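Neuraminidase (PDB 4GDI) is a homotetrameric beta-propeller of the viral sialidase family that may cleave terminal sialic acids from glycoconjugates, although its putative active site has diverged. Local coordinates at residues Asp120-Ile125 / Ala139-Leu145; Ile58-Leu62 / Ser72-Glu76; Cys53-Ala59 / Ser78-Ile84. All blocks are in the same frame, centred on the assembly; numbering follows the deposited sequence.

Interaction 1: residues Asp120-Ile125 / Ala139-Leu145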
ATOM      1  N   ASP A 120       9.709 -35.896   9.578  1.00 38.82           N
ATOM      2  CA  ASP A 120      10.658 -36.910  10.001  1.00 36.37           C
ATOM      3  C   ASP A 120      11.822 -37.006   9.027  1.00 43.04           C
ATOM      4  O   ASP A 120      12.549 -36.040   8.820  1.00 40.02           O
ATOM      5  CB  ASP A 120       9.942 -38.262  10.119  1.00 53.47           C
ATOM      6  CG  ASP A 120       8.543 -38.136  10.699  1.00 72.72           C
ATOM      7  OD1 ASP A 120       8.378 -37.434  11.722  1.00 82.79           O
ATOM      8  OD2 ASP A 120       7.603 -38.728  10.118  1.00 66.83           O
ATOM      9  N   ARG A 121      11.988 -38.174   8.418  1.00 35.05           N
ATOM     10  CA  ARG A 121      13.127 -38.460   7.565  1.00 42.05           C
ATOM     11  C   ARG A 121      13.097 -37.640   6.285  1.00 34.40           C
ATOM     12  O   ARG A 121      14.120 -37.501   5.611  1.00 30.04           O
ATOM     13  CB  ARG A 121      13.115 -39.953   7.219  1.00 61.29           C
ATOM     14  CG  ARG A 121      14.473 -40.590   7.005  1.00 76.71           C
ATOM     15  CD  ARG A 121      14.460 -42.040   7.485  1.00 82.13           C
ATOM     16  NE  ARG A 121      14.598 -42.131   8.939  1.00 86.64           N
ATOM     17  CZ  ARG A 121      15.759 -42.242   9.582  1.00 93.52           C
ATOM     18  NH1 ARG A 121      16.906 -42.285   8.910  1.00 88.22           N
ATOM     19  NH2 ARG A 121      15.778 -42.313  10.909  1.00 92.81           N
ATOM     20  N   ASN A 122      11.925 -37.110   5.942  1.00 30.48           N
ATOM     21  CA  ASN A 122      11.778 -36.330   4.715  1.00 37.90           C
ATOM     22  C   ASN A 122      12.066 -34.841   4.921  1.00 41.56           C
ATOM     23  O   ASN A 122      12.116 -34.067   3.962  1.00 40.25           O
ATOM     24  CB  ASN A 122      10.366 -36.491   4.143  1.00 36.18           C
ATOM     25  CG  ASN A 122      10.132 -37.865   3.517  1.00 51.38           C
ATOM     26  OD1 ASN A 122      11.064 -38.648   3.326  1.00 44.53           O
ATOM     27  ND2 ASN A 122       8.879 -38.151   3.183  1.00 58.33           N
ATOM     28  N   SER A 123      12.251 -34.433   6.169  1.00 38.81           N
ATOM     29  CA  SER A 123      12.441 -33.023   6.464  1.00 28.96           C
ATOM     30  C   SER A 123      13.699 -32.445   5.782  1.00 32.89           C
ATOM     31  O   SER A 123      14.768 -33.064   5.760  1.00 31.91           O
ATOM     32  CB  SER A 123      12.496 -32.798   7.982  1.00 35.44           C
ATOM     33  OG  SER A 123      12.825 -31.448   8.290  1.00 35.54           O
ATOM     34  N   PHE A 124      13.563 -31.248   5.228  1.00 28.06           N
ATOM     35  CA  PHE A 124      14.703 -30.564   4.646  1.00 24.26           C
ATOM     36  C   PHE A 124      14.594 -29.063   4.900  1.00 24.10           C
ATOM     37  O   PHE A 124      13.514 -28.530   5.131  1.00 29.34           O
ATOM     38  CB  PHE A 124      14.797 -30.845   3.138  1.00 27.88           C
ATOM     39  CG  PHE A 124      13.688 -30.221   2.342  1.00 29.23           C
ATOM     40  CD1 PHE A 124      12.433 -30.793   2.317  1.00 34.87           C
ATOM     41  CD2 PHE A 124      13.904 -29.055   1.620  1.00 26.81           C
ATOM     42  CE1 PHE A 124      11.409 -30.211   1.598  1.00 31.20           C
ATOM     43  CE2 PHE A 124      12.885 -28.471   0.908  1.00 35.23           C
ATOM     44  CZ  PHE A 124      11.637 -29.051   0.893  1.00 34.13           C
ATOM     45  N   ILE A 125      15.733 -28.387   4.859  1.00 27.78           N
ATOM     46  CA  ILE A 125      15.760 -26.949   4.992  1.00 30.36           C
ATOM     47  C   ILE A 125      16.157 -26.335   3.658  1.00 32.87           C
ATOM     48  O   ILE A 125      17.003 -26.891   2.938  1.00 26.19           O
ATOM     49  CB  ILE A 125      16.718 -26.525   6.144  1.00 30.92           C
ATOM     50  CG1 ILE A 125      16.003 -26.720   7.484  1.00 28.15           C
ATOM     51  CG2 ILE A 125      17.170 -25.068   5.980  1.00 33.77           C
ATOM     52  CD1 ILE A 125      16.910 -26.605   8.719  1.00 33.15           C
ATOM     53  N   ALA A 139      17.559 -33.667   6.648  1.00 30.66           N
ATOM     54  CA  ALA A 139      17.767 -34.330   7.924  1.00 33.57           C
ATOM     55  C   ALA A 139      18.852 -35.381   7.804  1.00 39.60           C
ATOM     56  O   ALA A 139      18.985 -36.032   6.767  1.00 37.67           O
ATOM     57  CB  ALA A 139      16.481 -34.985   8.380  1.00 35.85           C
ATOM     58  N   SER A 140      19.624 -35.563   8.865  1.00 37.75           N
ATOM     59  CA  SER A 140      20.637 -36.616   8.871  1.00 49.66           C
ATOM     60  C   SER A 140      20.597 -37.457  10.143  1.00 49.17           C
ATOM     61  O   SER A 140      21.295 -38.459  10.244  1.00 45.90           O
ATOM     62  CB  SER A 140      22.031 -36.013   8.684  1.00 45.00           C
ATOM     63  OG  SER A 140      22.406 -35.237   9.808  1.00 48.63           O
ATOM     64  N   ARG A 141      19.783 -37.049  11.110  1.00 37.60           N
ATOM     65  CA  ARG A 141      19.672 -37.778  12.361  1.00 36.81           C
ATOM     66  C   ARG A 141      18.225 -38.183  12.612  1.00 40.61           C
ATOM     67  O   ARG A 141      17.801 -38.361  13.754  1.00 35.21           O
ATOM     68  CB  ARG A 141      20.208 -36.929  13.512  1.00 40.10           C
ATOM     69  CG  ARG A 141      21.688 -36.597  13.389  1.00 50.08           C
ATOM     70  CD  ARG A 141      22.554 -37.829  13.628  1.00 54.66           C
ATOM     71  NE  ARG A 141      23.936 -37.479  13.946  1.00 75.04           N
ATOM     72  CZ  ARG A 141      24.898 -37.278  13.045  1.00 82.40           C
ATOM     73  NH1 ARG A 141      24.649 -37.381  11.743  1.00 74.88           N
ATOM     74  NH2 ARG A 141      26.123 -36.967  13.449  1.00 82.68           N
ATOM     75  N   GLY A 142      17.462 -38.324  11.535  1.00 39.58           N
ATOM     76  CA  GLY A 142      16.104 -38.830  11.637  1.00 37.63           C
ATOM     77  C   GLY A 142      15.021 -37.784  11.477  1.00 41.51           C
ATOM     78  O   GLY A 142      13.865 -38.123  11.201  1.00 36.59           O
ATOM     79  N   GLY A 143      15.376 -36.514  11.651  1.00 33.74           N
ATOM     80  CA  GLY A 143      14.409 -35.445  11.491  1.00 25.09           C
ATOM     81  C   GLY A 143      13.412 -35.382  12.621  1.00 28.87           C
ATOM     82  O   GLY A 143      13.474 -36.178  13.550  1.00 40.77           O
ATOM     83  N   PRO A 144      12.512 -34.395  12.572  1.00 26.70           N
ATOM     84  CA  PRO A 144      12.550 -33.351  11.543  1.00 28.99           C
ATOM     85  C   PRO A 144      13.648 -32.335  11.826  1.00 29.35           C
ATOM     86  O   PRO A 144      14.051 -32.167  12.980  1.00 31.15           O
ATOM     87  CB  PRO A 144      11.182 -32.687  11.686  1.00 30.37           C
ATOM     88  CG  PRO A 144      10.848 -32.843  13.135  1.00 24.69           C
ATOM     89  CD  PRO A 144      11.430 -34.174  13.548  1.00 28.21           C
ATOM     90  N   LEU A 145      14.166 -31.691  10.795  1.00 27.39           N
ATOM     91  CA  LEU A 145      14.969 -30.499  11.011  1.00 25.06           C
ATOM     92  C   LEU A 145      14.090 -29.407  11.608  1.00 26.39           C
ATOM     93  O   LEU A 145      12.921 -29.268  11.238  1.00 23.45           O
ATOM     94  CB  LEU A 145      15.612 -30.028   9.716  1.00 25.70           C
ATOM     95  CG  LEU A 145      16.657 -30.993   9.176  1.00 32.36           C
ATOM     96  CD1 LEU A 145      17.130 -30.518   7.821  1.00 31.26           C
ATOM     97  CD2 LEU A 145      17.828 -31.142  10.143  1.00 33.29           C
TER
HETATM   98  O   HOH W   1      13.176 -40.765  11.926  1.00 48.87           O
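Ser-123 ties the two segments together with both of its oxygens. Its carbonyl O accepts from Ala-139 N at 3.0 Å in an almost straight bond, with the donor tilted from the carbonyl plane. Its hydroxyl, swung opposite the backbone nitrogen (chi1 174°), reaches across to accept from Leu-145 N, with OG and N 2.9 Å apart but the N-H bent to 135°. Asp-120 O, which already takes Ser-123 N, also receives Gly-143 CA-H, with CA and O 3.3 Å apart. The Arg-121 guanidinium lays one face over Gly-142 CA, and its NH2 donates a hydrogen bond to water 1, which in turn donates to Gly-142 O at 2.8 Å.

Strands 124-129 and 132-138 are the third and fourth strands of a four-stranded propeller blade, and 139-145 is where the chain leaves its outer edge for the next blade. Asp-165 of that blade accepts from the backbone nitrogens of Ser-140, Arg-141 and Gly-143.

Apolar contact is concentrated at Leu-145, whose CB meets Ile-125 CD1 at 3.8 Å; both side chains also touch Val-163. Pro-144, entered through a cis peptide, rests its CB against Ser-123 CB. Phe-124 packs on Ile-369 of a neighbouring subunit.

Interaction 2: residues Ile58-Leu62 / Ser72-Glu76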
ATOM      1  N   ILE A  58       4.291 -18.207  11.017  1.00 21.37           N
ATOM      2  CA  ILE A  58       3.645 -19.251  10.245  1.00 20.70           C
ATOM      3  C   ILE A  58       2.145 -18.986  10.325  1.00 25.60           C
ATOM      4  O   ILE A  58       1.598 -18.836  11.424  1.00 24.92           O
ATOM      5  CB  ILE A  58       3.958 -20.657  10.795  1.00 25.28           C
ATOM      6  CG1 ILE A  58       5.466 -20.855  10.987  1.00 27.67           C
ATOM      7  CG2 ILE A  58       3.404 -21.728   9.869  1.00 28.58           C
ATOM      8  CD1 ILE A  58       6.288 -20.655   9.717  1.00 31.36           C
ATOM      9  N   ALA A  59       1.478 -18.915   9.176  1.00 26.70           N
ATOM     10  CA  ALA A  59       0.027 -18.705   9.161  1.00 23.22           C
ATOM     11  C   ALA A  59      -0.683 -20.031   9.378  1.00 31.42           C
ATOM     12  O   ALA A  59      -0.257 -21.057   8.848  1.00 33.20           O
ATOM     13  CB  ALA A  59      -0.417 -18.105   7.842  1.00 23.08           C
ATOM     14  N   TYR A  60      -1.763 -20.019  10.150  1.00 30.64           N
ATOM     15  CA  TYR A  60      -2.550 -21.233  10.313  1.00 36.06           C
ATOM     16  C   TYR A  60      -4.034 -21.033  10.061  1.00 32.02           C
ATOM     17  O   TYR A  60      -4.801 -22.004  10.069  1.00 34.94           O
ATOM     18  CB  TYR A  60      -2.337 -21.857  11.686  1.00 26.18           C
ATOM     19  CG  TYR A  60      -2.941 -21.102  12.828  1.00 31.43           C
ATOM     20  CD1 TYR A  60      -4.267 -21.314  13.204  1.00 37.92           C
ATOM     21  CD2 TYR A  60      -2.186 -20.198  13.557  1.00 34.37           C
ATOM     22  CE1 TYR A  60      -4.823 -20.632  14.263  1.00 35.54           C
ATOM     23  CE2 TYR A  60      -2.736 -19.508  14.621  1.00 33.59           C
ATOM     24  CZ  TYR A  60      -4.049 -19.730  14.974  1.00 38.55           C
ATOM     25  OH  TYR A  60      -4.585 -19.036  16.037  1.00 34.97           O
ATOM     26  N   GLY A  61      -4.445 -19.799   9.813  1.00 29.47           N
ATOM     27  CA  GLY A  61      -5.831 -19.562   9.460  1.00 31.95           C
ATOM     28  C   GLY A  61      -6.162 -18.125   9.147  1.00 35.14           C
ATOM     29  O   GLY A  61      -5.358 -17.209   9.367  1.00 28.56           O
ATOM     30  N   LEU A  62      -7.376 -17.941   8.640  1.00 27.91           N
ATOM     31  CA  LEU A  62      -7.893 -16.638   8.293  1.00 31.83           C
ATOM     32  C   LEU A  62      -9.232 -16.466   8.992  1.00 27.02           C
ATOM     33  O   LEU A  62     -10.094 -17.332   8.895  1.00 38.03           O
ATOM     34  CB  LEU A  62      -8.083 -16.547   6.777  1.00 30.95           C
ATOM     35  CG  LEU A  62      -8.182 -15.137   6.194  1.00 39.90           C
ATOM     36  CD1 LEU A  62      -6.842 -14.447   6.288  1.00 31.89           C
ATOM     37  CD2 LEU A  62      -8.659 -15.177   4.738  1.00 38.06           C
ATOM     38  N   SER A  72      -7.352 -24.896   3.810  1.00 35.89           N
ATOM     39  CA  SER A  72      -6.271 -25.816   4.186  1.00 36.51           C
ATOM     40  C   SER A  72      -5.092 -25.090   4.861  1.00 41.21           C
ATOM     41  O   SER A  72      -3.998 -25.655   4.981  1.00 37.56           O
ATOM     42  CB  SER A  72      -5.733 -26.547   2.951  1.00 40.84           C
ATOM     43  OG  SER A  72      -6.764 -27.194   2.230  1.00 48.68           O
ATOM     44  N   MET A  73      -5.301 -23.845   5.288  1.00 34.62           N
ATOM     45  CA  MET A  73      -4.180 -23.019   5.750  1.00 32.63           C
ATOM     46  C   MET A  73      -3.478 -23.655   6.954  1.00 35.59           C
ATOM     47  O   MET A  73      -2.270 -23.510   7.127  1.00 36.73           O
ATOM     48  CB  MET A  73      -4.656 -21.601   6.092  1.00 38.64           C
ATOM     49  CG  MET A  73      -3.517 -20.617   6.371  1.00 37.51           C
ATOM     50  SD  MET A  73      -4.076 -18.905   6.552  1.00 31.23           S
ATOM     51  CE  MET A  73      -4.356 -18.467   4.836  1.00 44.00           C
ATOM     52  N   GLU A  74      -4.240 -24.369   7.776  1.00 32.42           N
ATOM     53  CA  GLU A  74      -3.707 -24.934   9.009  1.00 34.68           C
ATOM     54  C   GLU A  74      -2.674 -26.023   8.752  1.00 34.28           C
ATOM     55  O   GLU A  74      -1.753 -26.198   9.554  1.00 38.29           O
ATOM     56  CB  GLU A  74      -4.843 -25.491   9.873  1.00 39.70           C
ATOM     57  CG  GLU A  74      -4.440 -25.831  11.310  1.00 53.33           C
ATOM     58  CD  GLU A  74      -3.727 -27.171  11.428  1.00 78.80           C
ATOM     59  OE1 GLU A  74      -4.187 -28.155  10.803  1.00 76.64           O
ATOM     60  OE2 GLU A  74      -2.704 -27.238  12.146  1.00 90.25           O
ATOM     61  N   TRP A  75      -2.811 -26.768   7.655  1.00 30.25           N
ATOM     62  CA  TRP A  75      -1.888 -27.879   7.439  1.00 33.20           C
ATOM     63  C   TRP A  75      -0.990 -27.684   6.223  1.00 32.82           C
ATOM     64  O   TRP A  75      -0.013 -28.413   6.050  1.00 35.52           O
ATOM     65  CB  TRP A  75      -2.631 -29.215   7.379  1.00 37.90           C
ATOM     66  CG  TRP A  75      -3.546 -29.362   6.227  1.00 33.19           C
ATOM     67  CD1 TRP A  75      -3.217 -29.767   4.967  1.00 49.64           C
ATOM     68  CD2 TRP A  75      -4.959 -29.131   6.221  1.00 40.80           C
ATOM     69  NE1 TRP A  75      -4.338 -29.796   4.169  1.00 50.35           N
ATOM     70  CE2 TRP A  75      -5.421 -29.411   4.917  1.00 38.59           C
ATOM     71  CE3 TRP A  75      -5.879 -28.711   7.189  1.00 45.15           C
ATOM     72  CZ2 TRP A  75      -6.759 -29.282   4.558  1.00 40.21           C
ATOM     73  CZ3 TRP A  75      -7.208 -28.586   6.830  1.00 44.39           C
ATOM     74  CH2 TRP A  75      -7.636 -28.871   5.526  1.00 48.33           C
ATOM     75  N   GLU A  76      -1.306 -26.688   5.402  1.00 32.04           N
ATOM     76  CA  GLU A  76      -0.371 -26.221   4.380  1.00 36.68           C
ATOM     77  C   GLU A  76       0.347 -24.984   4.908  1.00 36.12           C
ATOM     78  O   GLU A  76      -0.109 -23.850   4.720  1.00 28.02           O
ATOM     79  CB  GLU A  76      -1.098 -25.892   3.086  1.00 33.46           C
ATOM     80  CG  GLU A  76      -1.751 -27.096   2.447  1.00 47.50           C
ATOM     81  CD  GLU A  76      -2.163 -26.829   1.017  1.00 58.03           C
ATOM     82  OE1 GLU A  76      -1.393 -26.162   0.292  1.00 58.37           O
ATOM     83  OE2 GLU A  76      -3.255 -27.283   0.622  1.00 61.23           O
TER
HETATM   84  O   HOH W   2      -0.140 -21.460   6.334  1.00 25.56           O
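Met-73 lays CG and SD against the peptide between Tyr-60 and Gly-61. CG stands opposite the backbone nitrogen (chi1 -171°) and the chain stays extended through chi2, which carries SD to the strand; only at chi3 (-77°) does it bend to turn CE aside. SD ends 3.4 Å from Gly-61 N and 4.0 Å from Ala-59 CB, while CG lies 3.7 Å from Tyr-60 C.

Glu-74 starts out in much the same way, its CB 3.5 Å from Tyr-60 O, but the chain folds at chi2 (-80°) and delivers OE2 to a salt bridge with Arg-42 on strand 39-42.

The 72-76 segment is a tight turn just ahead of strand 78-83. Ser-72 O accepts from both Trp-75 N and Glu-76 N, and this turn presents Met-73 to strand 53-64 of the propeller blade. Met-73 also touches Tyr-80, as well as Pro-29 of a neighbouring subunit. Water 2 lies between the carbonyls of Ala-59 and Glu-76, although how its protons are shared among them is doubtful.

With no direct hydrogen bond between the segments, contact rests mainly on van der Waals packing of the buried Met-73 side chain, while the Glu-74 carboxylate is paired with Arg-42.

Interaction 3: residues Cys53-Ala59 / Ser78-Ile84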
ATOM      1  N   CYS A  53      11.069  -2.801  11.258  1.00 24.93           N
ATOM      2  CA  CYS A  53      11.019  -4.168  11.753  1.00 27.95           C
ATOM      3  C   CYS A  53       9.748  -4.866  11.300  1.00 26.82           C
ATOM      4  O   CYS A  53       8.746  -4.222  10.975  1.00 26.61           O
ATOM      5  CB  CYS A  53      11.138  -4.174  13.274  1.00 24.33           C
ATOM      6  SG  CYS A  53      12.651  -3.402  13.836  1.00 26.98           S
ATOM      7  N   PHE A  54       9.816  -6.189  11.248  1.00 22.94           N
ATOM      8  CA  PHE A  54       8.732  -7.000  10.726  1.00 19.81           C
ATOM      9  C   PHE A  54       8.428  -8.148  11.682  1.00 21.24           C
ATOM     10  O   PHE A  54       9.292  -8.599  12.436  1.00 21.28           O
ATOM     11  CB  PHE A  54       9.091  -7.570   9.343  1.00 21.74           C
ATOM     12  CG  PHE A  54       9.393  -6.514   8.314  1.00 24.03           C
ATOM     13  CD1 PHE A  54      10.668  -5.968   8.215  1.00 30.03           C
ATOM     14  CD2 PHE A  54       8.399  -6.058   7.456  1.00 22.29           C
ATOM     15  CE1 PHE A  54      10.956  -4.973   7.276  1.00 34.74           C
ATOM     16  CE2 PHE A  54       8.673  -5.054   6.515  1.00 29.12           C
ATOM     17  CZ  PHE A  54       9.961  -4.518   6.424  1.00 36.43           C
ATOM     18  N   LYS A  55       7.185  -8.599  11.626  1.00 21.64           N
ATOM     19  CA  LYS A  55       6.752  -9.831  12.259  1.00 22.60           C
ATOM     20  C   LYS A  55       6.800 -10.947  11.223  1.00 20.65           C
ATOM     21  O   LYS A  55       6.110 -10.891  10.206  1.00 25.98           O
ATOM     22  CB  LYS A  55       5.327  -9.673  12.798  1.00 21.86           C
ATOM     23  CG  LYS A  55       4.742 -10.956  13.375  1.00 34.41           C
ATOM     24  CD  LYS A  55       3.408 -10.707  14.071  1.00 40.58           C
ATOM     25  CE  LYS A  55       2.294 -11.537  13.446  1.00 42.37           C
ATOM     26  NZ  LYS A  55       0.937 -11.034  13.790  1.00 47.91           N
ATOM     27  N   PHE A  56       7.632 -11.950  11.483  1.00 19.49           N
ATOM     28  CA  PHE A  56       7.671 -13.166  10.693  1.00 20.76           C
ATOM     29  C   PHE A  56       6.868 -14.225  11.448  1.00 23.68           C
ATOM     30  O   PHE A  56       6.969 -14.319  12.668  1.00 24.14           O
ATOM     31  CB  PHE A  56       9.113 -13.644  10.509  1.00 16.52           C
ATOM     32  CG  PHE A  56       9.933 -12.768   9.608  1.00 16.94           C
ATOM     33  CD1 PHE A  56      10.475 -11.596  10.081  1.00 20.39           C
ATOM     34  CD2 PHE A  56      10.174 -13.132   8.296  1.00 22.27           C
ATOM     35  CE1 PHE A  56      11.225 -10.797   9.263  1.00 20.41           C
ATOM     36  CE2 PHE A  56      10.930 -12.331   7.476  1.00 22.97           C
ATOM     37  CZ  PHE A  56      11.445 -11.171   7.953  1.00 19.66           C
ATOM     38  N   PHE A  57       6.099 -15.032  10.729  1.00 20.25           N
ATOM     39  CA  PHE A  57       5.219 -15.996  11.375  1.00 21.06           C
ATOM     40  C   PHE A  57       4.702 -17.079  10.437  1.00 26.16           C
ATOM     41  O   PHE A  57       4.683 -16.906   9.216  1.00 21.04           O
ATOM     42  CB  PHE A  57       4.027 -15.274  12.012  1.00 22.18           C
ATOM     43  CG  PHE A  57       3.122 -14.588  11.023  1.00 28.13           C
ATOM     44  CD1 PHE A  57       3.381 -13.299  10.606  1.00 22.92           C
ATOM     45  CD2 PHE A  57       1.994 -15.228  10.538  1.00 26.13           C
ATOM     46  CE1 PHE A  57       2.543 -12.665   9.696  1.00 25.62           C
ATOM     47  CE2 PHE A  57       1.149 -14.596   9.634  1.00 29.71           C
ATOM     48  CZ  PHE A  57       1.423 -13.318   9.215  1.00 24.49           C
ATOM     49  N   ILE A  58       4.291 -18.207  11.017  1.00 21.37           N
ATOM     50  CA  ILE A  58       3.645 -19.251  10.245  1.00 20.70           C
ATOM     51  C   ILE A  58       2.145 -18.986  10.325  1.00 25.60           C
ATOM     52  O   ILE A  58       1.598 -18.836  11.424  1.00 24.92           O
ATOM     53  CB  ILE A  58       3.958 -20.657  10.795  1.00 25.28           C
ATOM     54  CG1 ILE A  58       5.466 -20.855  10.987  1.00 27.67           C
ATOM     55  CG2 ILE A  58       3.404 -21.728   9.869  1.00 28.58           C
ATOM     56  CD1 ILE A  58       6.288 -20.655   9.717  1.00 31.36           C
ATOM     57  N   ALA A  59       1.478 -18.915   9.176  1.00 26.70           N
ATOM     58  CA  ALA A  59       0.027 -18.705   9.161  1.00 23.22           C
ATOM     59  C   ALA A  59      -0.683 -20.031   9.378  1.00 31.42           C
ATOM     60  O   ALA A  59      -0.257 -21.057   8.848  1.00 33.20           O
ATOM     61  CB  ALA A  59      -0.417 -18.105   7.842  1.00 23.08           C
ATOM     62  N   SER A  78       2.835 -22.023   5.673  1.00 22.25           N
ATOM     63  CA  SER A  78       3.711 -21.056   5.014  1.00 20.16           C
ATOM     64  C   SER A  78       4.116 -19.921   5.949  1.00 28.61           C
ATOM     65  O   SER A  78       3.348 -19.486   6.819  1.00 16.21           O
ATOM     66  CB  SER A  78       3.028 -20.486   3.766  1.00 23.97           C
ATOM     67  OG  SER A  78       2.912 -21.476   2.749  1.00 31.53           O
ATOM     68  N   LEU A  79       5.346 -19.465   5.751  1.00 23.32           N
ATOM     69  CA  LEU A  79       5.902 -18.322   6.445  1.00 23.13           C
ATOM     70  C   LEU A  79       5.474 -17.014   5.764  1.00 24.79           C
ATOM     71  O   LEU A  79       5.571 -16.884   4.538  1.00 24.11           O
ATOM     72  CB  LEU A  79       7.431 -18.434   6.398  1.00 22.95           C
ATOM     73  CG  LEU A  79       8.220 -17.229   6.885  1.00 27.45           C
ATOM     74  CD1 LEU A  79       8.105 -17.089   8.413  1.00 22.90           C
ATOM     75  CD2 LEU A  79       9.678 -17.361   6.430  1.00 23.10           C
ATOM     76  N   TYR A  80       5.050 -16.048   6.571  1.00 21.69           N
ATOM     77  CA  TYR A  80       4.617 -14.731   6.109  1.00 27.57           C
ATOM     78  C   TYR A  80       5.390 -13.680   6.880  1.00 28.53           C
ATOM     79  O   TYR A  80       5.960 -13.969   7.931  1.00 26.97           O
ATOM     80  CB  TYR A  80       3.127 -14.480   6.418  1.00 22.49           C
ATOM     81  CG  TYR A  80       2.126 -15.234   5.580  1.00 19.98           C
ATOM     82  CD1 TYR A  80       2.013 -16.616   5.671  1.00 26.64           C
ATOM     83  CD2 TYR A  80       1.260 -14.556   4.723  1.00 30.45           C
ATOM     84  CE1 TYR A  80       1.078 -17.304   4.909  1.00 31.57           C
ATOM     85  CE2 TYR A  80       0.323 -15.235   3.958  1.00 26.91           C
ATOM     86  CZ  TYR A  80       0.240 -16.608   4.051  1.00 30.92           C
ATOM     87  OH  TYR A  80      -0.697 -17.282   3.303  1.00 33.87           O
ATOM     88  N   LYS A  81       5.386 -12.452   6.378  1.00 22.99           N
ATOM     89  CA  LYS A  81       5.856 -11.333   7.168  1.00 24.24           C
ATOM     90  C   LYS A  81       4.975 -10.112   6.979  1.00 27.80           C
ATOM     91  O   LYS A  81       4.395  -9.882   5.908  1.00 24.30           O
ATOM     92  CB  LYS A  81       7.316 -10.998   6.874  1.00 31.00           C
ATOM     93  CG  LYS A  81       7.562 -10.192   5.619  1.00 35.43           C
ATOM     94  CD  LYS A  81       8.957  -9.575   5.670  1.00 27.90           C
ATOM     95  CE  LYS A  81       9.369  -8.969   4.332  1.00 37.82           C
ATOM     96  NZ  LYS A  81      10.502  -8.002   4.494  1.00 52.21           N
ATOM     97  N   THR A  82       4.883  -9.345   8.054  1.00 19.07           N
ATOM     98  CA  THR A  82       4.038  -8.162   8.136  1.00 22.66           C
ATOM     99  C   THR A  82       4.824  -7.044   8.823  1.00 16.98           C
ATOM    100  O   THR A  82       5.510  -7.299   9.817  1.00 21.97           O
ATOM    101  CB  THR A  82       2.790  -8.467   9.010  1.00 22.92           C
ATOM    102  OG1 THR A  82       2.047  -9.534   8.415  1.00 22.65           O
ATOM    103  CG2 THR A  82       1.899  -7.247   9.140  1.00 29.20           C
ATOM    104  N   PRO A  83       4.723  -5.804   8.318  1.00 19.32           N
ATOM    105  CA  PRO A  83       5.336  -4.677   9.039  1.00 25.52           C
ATOM    106  C   PRO A  83       4.814  -4.590  10.464  1.00 23.18           C
ATOM    107  O   PRO A  83       3.618  -4.740  10.700  1.00 24.92           O
ATOM    108  CB  PRO A  83       4.904  -3.446   8.224  1.00 32.27           C
ATOM    109  CG  PRO A  83       4.616  -3.966   6.869  1.00 36.94           C
ATOM    110  CD  PRO A  83       4.087  -5.372   7.061  1.00 33.10           C
ATOM    111  N   ILE A  84       5.708  -4.352  11.412  1.00 24.42           N
ATOM    112  CA  ILE A  84       5.342  -4.452  12.820  1.00 33.95           C
ATOM    113  C   ILE A  84       4.132  -3.568  13.198  1.00 39.38           C
ATOM    114  O   ILE A  84       3.262  -3.978  13.982  1.00 28.20           O
ATOM    115  CB  ILE A  84       6.559  -4.138  13.720  1.00 35.03           C
ATOM    116  CG1 ILE A  84       6.278  -4.572  15.154  1.00 49.60           C
ATOM    117  CG2 ILE A  84       6.938  -2.668  13.629  1.00 34.43           C
ATOM    118  CD1 ILE A  84       6.091  -6.067  15.289  1.00 41.88           C
TER
HETATM  119  O   HOH W   2      -0.140 -21.460   6.334  1.00 25.56           O
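Lys-55 and Thr-82 exchange two backbone hydrogen bonds, Lys-55 N to Thr-82 O at 2.8 Å and Thr-82 N to Lys-55 O at 2.9 Å. Phe-57 and Tyr-80 repeat the pattern two residues on, with Tyr-80 N 2.8 Å from Phe-57 O. Ile-84 N, just past the end of its strand, closes one end on Cys-53 O; at the other, Ala-59 N gives to Ser-78 O and Ser-78 N to water 2. In the non-hydrogen-bonded pairs between, CA-H groups approach the same carbonyls, as where Lys-81 CA comes 3.1 Å from Lys-55 O.

Lys-81 CG stands between the backbone nitrogen and the carbonyl carbon (chi1 80°), and the extended chain runs beside Phe-56, CB over that ring's face. Its ammonium continues to Phe-54, where NZ stands 3.9 Å above the ring centroid, 6° off the normal: a cation-pi contact that offers the charge an aromatic partner.

On the opposite face of the sheet, with Lys-55 and Thr-82, Tyr-80 CB lies over the Phe-57 ring, 3.8 Å from its centroid. Thr-82 OG1 meets that ring's edge while hydrogen-bonded to Ser-93 and Ser-88. Lys-55 NZ has weak bonds to Ser-41 and Ser-88.

These central antiparallel strands of the blade have strand 39-42 beside 53-64 and strand 94-98 beside 78-83. Phe-54, Leu-79 and Lys-81 face strand 111-117 of the following blade, and Tyr-80 reaches Phe-28 of a neighbouring subunit.

How the interactions relate
Interactions 2 and 3 belong to one propeller blade and start from the same strand, 53-64: its earlier half pairs with 78-84 in interaction 3, and its continuation receives the turn 72-76 in interaction 2. Their centres are 13 Å apart, they share Ile-58, Ala-59 and water 2, and they touch where Met-73 CE meets Tyr-80 OH at 4.1 Å. Interaction 1 follows later in the chain, on the blade of strands 101-106, 111-117, 124-129 and 132-138, its centre about 22 Å from that of interaction 2 and 24 Å from that of interaction 3. Each contact joins parts close in sequence, two in one blade and the third at the exit from the next, and all three have residues packing against a neighbouring subunit.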